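Local coordinates for aminotransferase, class V family protein (Trichomonas vaginalis, PDB 5F8V) that probably catalyses the reversible, pyridoxal-phosphate-dependent transfer of an amino group from O-phospho-L-serine to 2-oxoglutarate, run in reverse as the second step of serine synthesis, at residues 63-69 against 187-193. Sequence-based numbering, arbitrary orientation.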
ATOM      1  N   LEU A  63      16.831   0.838  15.826  1.00 17.16           N
ATOM      2  CA  LEU A  63      17.257  -0.568  15.770  1.00 17.75           C
ATOM      3  C   LEU A  63      18.767  -0.792  15.766  1.00 18.12           C
ATOM      4  O   LEU A  63      19.203  -1.922  15.940  1.00 17.78           O
ATOM      5  CB  LEU A  63      16.679  -1.236  14.525  1.00 18.02           C
ATOM      6  CG  LEU A  63      15.265  -1.789  14.608  1.00 18.09           C
ATOM      7  CD1 LEU A  63      14.757  -2.030  13.193  1.00 18.27           C
ATOM      8  CD2 LEU A  63      15.223  -3.072  15.422  1.00 18.11           C
ATOM      9  N   GLN A  64      19.551   0.265  15.557  1.00 18.58           N
ATOM     10  CA  GLN A  64      20.989   0.143  15.292  1.00 19.21           C
ATOM     11  C   GLN A  64      21.221  -0.859  14.171  1.00 18.31           C
ATOM     12  O   GLN A  64      21.990  -1.812  14.308  1.00 18.74           O
ATOM     13  CB  GLN A  64      21.773  -0.215  16.566  1.00 20.37           C
ATOM     14  CG  GLN A  64      21.745   0.874  17.631  1.00 21.60           C
ATOM     15  CD  GLN A  64      22.490   2.127  17.196  1.00 22.98           C
ATOM     16  OE1 GLN A  64      23.715   2.208  17.330  1.00 24.05           O
ATOM     17  NE2 GLN A  64      21.754   3.115  16.673  1.00 22.87           N
ATOM     18  N   VAL A  65      20.531  -0.631  13.056  1.00 17.49           N
ATOM     19  CA  VAL A  65      20.686  -1.463  11.881  1.00 17.12           C
ATOM     20  C   VAL A  65      22.100  -1.198  11.338  1.00 17.19           C
ATOM     21  O   VAL A  65      22.415  -0.061  11.015  1.00 16.48           O
ATOM     22  CB  VAL A  65      19.638  -1.152  10.783  1.00 16.59           C
ATOM     23  CG1 VAL A  65      19.840  -2.076   9.595  1.00 16.22           C
ATOM     24  CG2 VAL A  65      18.207  -1.261  11.326  1.00 16.69           C
ATOM     25  N   PRO A  66      22.948  -2.241  11.237  1.00 17.68           N
ATOM     26  CA  PRO A  66      24.297  -2.004  10.690  1.00 18.07           C
ATOM     27  C   PRO A  66      24.301  -1.567   9.216  1.00 18.50           C
ATOM     28  O   PRO A  66      23.342  -1.818   8.484  1.00 18.29           O
ATOM     29  CB  PRO A  66      24.998  -3.358  10.866  1.00 18.03           C
ATOM     30  CG  PRO A  66      24.147  -4.151  11.806  1.00 17.92           C
ATOM     31  CD  PRO A  66      22.752  -3.656  11.604  1.00 17.62           C
ATOM     32  N   GLU A  67      25.390  -0.928   8.794  1.00 19.25           N
ATOM     33  CA  GLU A  67      25.461  -0.303   7.470  1.00 19.65           C
ATOM     34  C   GLU A  67      25.551  -1.285   6.291  1.00 18.24           C
ATOM     35  O   GLU A  67      25.395  -0.871   5.143  1.00 19.05           O
ATOM     36  CB  GLU A  67      26.621   0.706   7.395  1.00 21.30           C
ATOM     37  CG  GLU A  67      26.587   1.822   8.440  1.00 22.61           C
ATOM     38  CD  GLU A  67      25.373   2.743   8.356  1.00 23.95           C
ATOM     39  OE1 GLU A  67      25.089   3.421   9.368  1.00 25.11           O
ATOM     40  OE2 GLU A  67      24.707   2.818   7.298  1.00 25.68           O
ATOM     41  N   ASN A  68      25.778  -2.570   6.551  1.00 17.16           N
ATOM     42  CA  ASN A  68      25.635  -3.600   5.495  1.00 16.44           C
ATOM     43  C   ASN A  68      24.175  -4.034   5.215  1.00 15.43           C
ATOM     44  O   ASN A  68      23.953  -4.992   4.471  1.00 15.03           O
ATOM     45  CB  ASN A  68      26.522  -4.828   5.778  1.00 16.33           C
ATOM     46  CG  ASN A  68      26.164  -5.533   7.074  1.00 16.34           C
ATOM     47  OD1 ASN A  68      25.818  -4.885   8.053  1.00 16.29           O
ATOM     48  ND2 ASN A  68      26.287  -6.853   7.098  1.00 16.16           N
ATOM     49  N   PHE A  69      23.199  -3.330   5.794  1.00 14.83           N
ATOM     50  CA  PHE A  69      21.784  -3.555   5.514  1.00 14.57           C
ATOM     51  C   PHE A  69      21.139  -2.334   4.874  1.00 14.14           C
ATOM     52  O   PHE A  69      21.355  -1.223   5.324  1.00 13.99           O
ATOM     53  CB  PHE A  69      21.043  -3.896   6.804  1.00 14.40           C
ATOM     54  CG  PHE A  69      21.390  -5.237   7.354  1.00 14.02           C
ATOM     55  CD1 PHE A  69      20.545  -6.328   7.161  1.00 13.90           C
ATOM     56  CD2 PHE A  69      22.569  -5.422   8.060  1.00 14.03           C
ATOM     57  CE1 PHE A  69      20.867  -7.575   7.677  1.00 13.74           C
ATOM     58  CE2 PHE A  69      22.905  -6.670   8.567  1.00 14.09           C
ATOM     59  CZ  PHE A  69      22.050  -7.749   8.374  1.00 13.91           C
ATOM     60  N   ILE A 187      17.031  -5.802  18.395  1.00 17.62           N
ATOM     61  CA  ILE A 187      17.468  -6.899  17.548  1.00 18.78           C
ATOM     62  C   ILE A 187      18.991  -6.952  17.635  1.00 19.13           C
ATOM     63  O   ILE A 187      19.646  -5.932  17.453  1.00 20.10           O
ATOM     64  CB  ILE A 187      17.003  -6.697  16.088  1.00 18.81           C
ATOM     65  CG1 ILE A 187      15.475  -6.859  15.994  1.00 19.20           C
ATOM     66  CG2 ILE A 187      17.690  -7.687  15.158  1.00 19.23           C
ATOM     67  CD1 ILE A 187      14.879  -6.426  14.666  1.00 18.93           C
ATOM     68  N   THR A 188      19.529  -8.136  17.931  1.00 19.64           N
ATOM     69  CA  THR A 188      20.971  -8.409  17.903  1.00 19.66           C
ATOM     70  C   THR A 188      21.253  -9.553  16.923  1.00 19.71           C
ATOM     71  O   THR A 188      20.335 -10.084  16.275  1.00 19.53           O
ATOM     72  CB  THR A 188      21.496  -8.798  19.303  1.00 19.68           C
ATOM     73  OG1 THR A 188      20.809  -9.971  19.765  1.00 20.02           O
ATOM     74  CG2 THR A 188      21.286  -7.660  20.293  1.00 19.77           C
ATOM     75  N   GLN A 189      22.532  -9.912  16.803  1.00 19.52           N
ATOM     76  CA  GLN A 189      22.973 -11.013  15.953  1.00 19.45           C
ATOM     77  C   GLN A 189      22.602 -10.779  14.486  1.00 18.13           C
ATOM     78  O   GLN A 189      22.076 -11.666  13.808  1.00 18.30           O
ATOM     79  CB  GLN A 189      22.430 -12.359  16.460  1.00 20.55           C
ATOM     80  CG  GLN A 189      22.775 -12.691  17.906  1.00 21.00           C
ATOM     81  CD  GLN A 189      22.279 -14.078  18.290  1.00 21.91           C
ATOM     82  OE1 GLN A 189      21.092 -14.379  18.162  1.00 21.32           O
ATOM     83  NE2 GLN A 189      23.188 -14.938  18.741  1.00 22.88           N
ATOM     84  N   TRP A 190      22.890  -9.575  14.005  1.00 17.25           N
ATOM     85  CA  TRP A 190      22.652  -9.208  12.605  1.00 17.14           C
ATOM     86  C   TRP A 190      23.398 -10.106  11.608  1.00 16.82           C
ATOM     87  O   TRP A 190      22.911 -10.342  10.503  1.00 16.29           O
ATOM     88  CB  TRP A 190      22.998  -7.728  12.361  1.00 17.30           C
ATOM     89  CG  TRP A 190      22.047  -6.780  13.039  1.00 17.19           C
ATOM     90  CD1 TRP A 190      22.234  -6.145  14.232  1.00 17.34           C
ATOM     91  CD2 TRP A 190      20.754  -6.382  12.572  1.00 17.23           C
ATOM     92  NE1 TRP A 190      21.142  -5.378  14.536  1.00 17.20           N
ATOM     93  CE2 TRP A 190      20.221  -5.499  13.532  1.00 17.38           C
ATOM     94  CE3 TRP A 190      19.995  -6.683  11.432  1.00 17.24           C
ATOM     95  CZ2 TRP A 190      18.958  -4.913  13.391  1.00 17.72           C
ATOM     96  CZ3 TRP A 190      18.744  -6.100  11.285  1.00 17.28           C
ATOM     97  CH2 TRP A 190      18.236  -5.225  12.260  1.00 17.56           C
ATOM     98  N   GLU A 191      24.557 -10.637  12.011  1.00 16.91           N
ATOM     99  CA  GLU A 191      25.302 -11.610  11.199  1.00 17.08           C
ATOM    100  C   GLU A 191      24.508 -12.859  10.750  1.00 16.86           C
ATOM    101  O   GLU A 191      24.882 -13.492   9.764  1.00 16.36           O
ATOM    102  CB  GLU A 191      26.606 -12.046  11.906  1.00 17.31           C
ATOM    103  CG  GLU A 191      26.451 -12.923  13.153  1.00 17.66           C
ATOM    104  CD  GLU A 191      26.249 -12.149  14.450  1.00 17.93           C
ATOM    105  OE1 GLU A 191      26.079 -10.911  14.418  1.00 18.92           O
ATOM    106  OE2 GLU A 191      26.256 -12.787  15.518  1.00 18.95           O
ATOM    107  N   LYS A 192      23.448 -13.209  11.481  1.00 16.60           N
ATOM    108  CA  LYS A 192      22.573 -14.349  11.136  1.00 16.93           C
ATOM    109  C   LYS A 192      21.487 -14.031  10.109  1.00 16.57           C
ATOM    110  O   LYS A 192      20.806 -14.953   9.625  1.00 16.69           O
ATOM    111  CB  LYS A 192      21.854 -14.862  12.395  1.00 17.44           C
ATOM    112  CG  LYS A 192      22.751 -15.321  13.524  1.00 18.24           C
ATOM    113  CD  LYS A 192      21.919 -15.706  14.737  1.00 19.11           C
ATOM    114  CE  LYS A 192      22.777 -16.364  15.806  1.00 19.80           C
ATOM    115  NZ  LYS A 192      23.259 -17.711  15.401  1.00 20.66           N
ATOM    116  N   VAL A 193      21.308 -12.740   9.804  1.00 16.19           N
ATOM    117  CA  VAL A 193      20.110 -12.224   9.145  1.00 15.26           C
ATOM    118  C   VAL A 193      20.349 -11.881   7.667  1.00 14.89           C
ATOM    119  O   VAL A 193      21.207 -11.049   7.338  1.00 14.75           O
ATOM    120  CB  VAL A 193      19.610 -10.949   9.863  1.00 15.63           C
ATOM    121  CG1 VAL A 193      18.380 -10.364   9.159  1.00 15.40           C
ATOM    122  CG2 VAL A 193      19.310 -11.230  11.329  1.00 15.68           C
TER
HETATM  123  O   HOH W   1      17.951  -3.250  18.136  1.00 13.63           O
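Trp190 reaches from a short 3-10 turn against segment 63-69, its CB already touching Pro66 CG and, at 3.9 Å, Phe69 CE2. A chi1 of -69° sets CG anti to the carbonyl carbon, turning one indole face to Pro66. Pro66 CD lies over the five-membered ring, 3.4 Å from its centroid and 7° off the normal, a CH-pi contact. Farther out, NE1 comes within 3.7 Å of Gln64 O, oblique to the ring. CE3 points the edge of the six-membered ring at the face of Phe69 in a T-shaped stack, planes at 64°. CZ2 has Leu63 O near the ring plane and Val65 CA over the proline-side face; CH2 meets Val65 CG2 at 4.1 Å. Ile187 CG2 backs the opposite face. The indole thus bridges two connections of the class-V aminotransferase large domain: the link from helix 46-63, closed by a Schellman motif with Gln64 at C-prime, to strand 69-75, outermost in this chain's sheet, and the loop entering strand 193-199, with strand 209-215 between them. Val193 O lies at the Phe69 edge, near the ring plane, 3.5 Å from CE1; CZ is equally near Trp190 O. At the other end Leu63 CD2 presses on Ile187 CD1 (3.5 Å, tight for two methyls), and a water donates to Leu63 O and accepts from Ile187 N.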